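Long-range contact in malonyl CoA-acyl carrier protein transacylase (Synechocystis sp. PCC 6803 substr. Kazusa, PDB 4RR5), which catalyses the transfer of the malonyl group from malonyl-CoA to holo-acyl carrier protein, supplying malonyl-ACP for fatty acid biosynthesis: residues 19-24 with 285-290. Numbering follows the deposited sequence.
Sequences VDLLST and GQLDDL
Asp-20 reaches from a short 3-10 turn to the first amide of the C-terminal helix, where its OD2 accepts a hydrogen bond from Leu-287 N at 2.6 Å. The amide meets the syn side of that oxygen, somewhat out of the carboxylate plane, and the N-H...O angle is 149°. The side chain is folded over its own backbone, with CG lying between N and the carbonyl carbon (chi1 62°), which turns the carboxylate toward residues 286-288. A water 2.8 Å from Asp-20 OD2 donates to it and accepts from Asp-288 N, so one oxygen serves two successive amides at the helix start, one directly and one through solvent. This negative charge probably interacts favourably with the helix dipole. Replacing Asp-20 by an alanine would probably leave Leu-287 N without its acceptor and the bridging water without its hold on the 19-24 turn.

Beside this polar bridge, Leu-287 sends its branches back along the turn: CD2 lies 3.6 Å from Ser-23 OG, while CD1 touches Thr-24 CG2 at 4.0 Å. With CG anti to the backbone N (chi1 -154°), the side chain extends toward the turn, running past those of Asp-20 and Thr-24 in the opposite sense. On the buried side, Leu-21 CD2 packs loosely against Leu-290 CD1, 4.4 Å away, and helix 56-76 extends this apolar patch through Ile-69 and Leu-73.

Thr-24 OG1 N-caps helix 25-38 by bonding Ala-27 N, whereas helical Asp-289 accepts from Gly-285 N through OD2, 2.9 Å away. The contact, away from the active site, exemplifies an aspartate from a distant loop meeting a helix N-terminus, here tying the loop after strand 3-7 to the C-terminal helix of the acyltransferase fold.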
loop_
_atom_site.group_PDB
_atom_site.type_symbol
_atom_site.label_atom_id
_atom_site.label_comp_id
_atom_site.label_asym_id
_atom_site.label_seq_id
_atom_site.Cartn_x
_atom_site.Cartn_y
_atom_site.Cartn_z
ATOM N N VAL A 19 -17.306 -6.681 -2.683
ATOM C CA VAL A 19 -18.638 -7.183 -2.363
ATOM C C VAL A 19 -19.040 -8.342 -3.261
ATOM O O VAL A 19 -19.671 -9.289 -2.799
ATOM C CB VAL A 19 -19.681 -6.098 -2.439
ATOM C CG1 VAL A 19 -21.026 -6.673 -2.120
ATOM C CG2 VAL A 19 -19.345 -5.013 -1.448
ATOM N N ASP A 20 -18.624 -8.312 -4.520
ATOM C CA ASP A 20 -18.923 -9.431 -5.419
ATOM C C ASP A 20 -18.152 -10.694 -5.058
ATOM O O ASP A 20 -18.474 -11.772 -5.551
ATOM C CB ASP A 20 -18.612 -9.075 -6.862
ATOM C CG ASP A 20 -17.153 -8.772 -7.068
ATOM O OD1 ASP A 20 -16.577 -8.091 -6.201
ATOM O OD2 ASP A 20 -16.571 -9.223 -8.075
ATOM N N LEU A 21 -17.133 -10.567 -4.209
ATOM C CA LEU A 21 -16.294 -11.714 -3.849
ATOM C C LEU A 21 -17.025 -12.676 -2.931
ATOM O O LEU A 21 -16.643 -13.837 -2.801
ATOM C CB LEU A 21 -15.014 -11.248 -3.173
ATOM C CG LEU A 21 -14.156 -10.296 -4.002
ATOM C CD1 LEU A 21 -12.968 -9.853 -3.176
ATOM C CD2 LEU A 21 -13.721 -10.966 -5.320
ATOM N N LEU A 22 -18.094 -12.164 -2.331
ATOM C CA LEU A 22 -18.840 -12.801 -1.249
ATOM C C LEU A 22 -19.501 -14.150 -1.603
ATOM O O LEU A 22 -19.860 -14.933 -0.731
ATOM C CB LEU A 22 -19.897 -11.806 -0.769
ATOM C CG LEU A 22 -20.656 -12.093 0.520
ATOM C CD1 LEU A 22 -19.722 -12.615 1.619
ATOM C CD2 LEU A 22 -21.366 -10.798 0.955
ATOM N N SER A 23 -19.661 -14.426 -2.885
ATOM C CA SER A 23 -20.227 -15.697 -3.284
ATOM C C SER A 23 -19.186 -16.833 -3.220
ATOM O O SER A 23 -19.546 -18.006 -3.290
ATOM C CB SER A 23 -20.825 -15.574 -4.688
ATOM O OG SER A 23 -19.860 -15.092 -5.612
ATOM N N THR A 24 -17.905 -16.498 -3.081
ATOM C CA THR A 24 -16.878 -17.526 -2.876
ATOM C C THR A 24 -16.817 -17.938 -1.387
ATOM O O THR A 24 -16.991 -17.108 -0.482
ATOM C CB THR A 24 -15.455 -17.054 -3.353
ATOM O OG1 THR A 24 -14.935 -16.046 -2.469
ATOM C CG2 THR A 24 -15.497 -16.492 -4.776
ATOM N N GLY A 285 -9.247 -7.302 -9.143
ATOM C CA GLY A 285 -9.921 -6.751 -7.982
ATOM C C GLY A 285 -11.409 -7.051 -7.962
ATOM O O GLY A 285 -12.149 -6.561 -7.105
ATOM N N GLN A 286 -11.853 -7.845 -8.927
ATOM C CA GLN A 286 -13.250 -8.272 -9.003
ATOM C C GLN A 286 -13.315 -9.701 -9.453
ATOM O O GLN A 286 -12.422 -10.178 -10.161
ATOM C CB GLN A 286 -14.066 -7.415 -9.971
ATOM C CG GLN A 286 -14.404 -6.058 -9.455
ATOM C CD GLN A 286 -15.038 -5.203 -10.515
ATOM O OE1 GLN A 286 -14.999 -5.545 -11.700
ATOM N NE2 GLN A 286 -15.646 -4.087 -10.100
ATOM N N LEU A 287 -14.391 -10.368 -9.051
ATOM C CA LEU A 287 -14.699 -11.716 -9.503
ATOM C C LEU A 287 -14.601 -11.835 -11.035
ATOM O O LEU A 287 -14.057 -12.812 -11.556
ATOM C CB LEU A 287 -16.094 -12.117 -9.011
ATOM C CG LEU A 287 -16.299 -13.617 -8.842
ATOM C CD1 LEU A 287 -15.160 -14.191 -7.990
ATOM C CD2 LEU A 287 -17.649 -13.887 -8.209
ATOM N N ASP A 288 -15.096 -10.826 -11.750
ATOM C CA ASP A 288 -15.041 -10.839 -13.211
ATOM C C ASP A 288 -13.614 -10.940 -13.744
ATOM O O ASP A 288 -13.373 -11.602 -14.756
ATOM C CB ASP A 288 -15.723 -9.596 -13.785
ATOM C CG ASP A 288 -16.289 -9.836 -15.180
ATOM O OD1 ASP A 288 -15.695 -10.640 -15.949
ATOM O OD2 ASP A 288 -17.341 -9.237 -15.496
ATOM N N ASP A 289 -12.674 -10.286 -13.062
ATOM C CA ASP A 289 -11.260 -10.387 -13.404
ATOM C C ASP A 289 -10.769 -11.805 -13.189
ATOM O O ASP A 289 -10.038 -12.352 -14.008
ATOM C CB ASP A 289 -10.405 -9.432 -12.557
ATOM C CG ASP A 289 -10.881 -8.005 -12.625
ATOM O OD1 ASP A 289 -11.240 -7.564 -13.730
ATOM O OD2 ASP A 289 -10.897 -7.328 -11.575
ATOM N N LEU A 290 -11.148 -12.385 -12.057
ATOM C CA LEU A 290 -10.664 -13.708 -11.688
ATOM C C LEU A 290 -11.089 -14.748 -12.711
ATOM O O LEU A 290 -10.342 -15.682 -13.030
ATOM C CB LEU A 290 -11.188 -14.100 -10.308
ATOM C CG LEU A 290 -10.458 -13.544 -9.088
ATOM C CD1 LEU A 290 -11.320 -13.712 -7.839
ATOM C CD2 LEU A 290 -9.104 -14.233 -8.930
HETATM O O HOH W 1 -14.409 -6.839 -6.056
HETATM O O HOH W 2 -17.120 -8.795 -10.774
#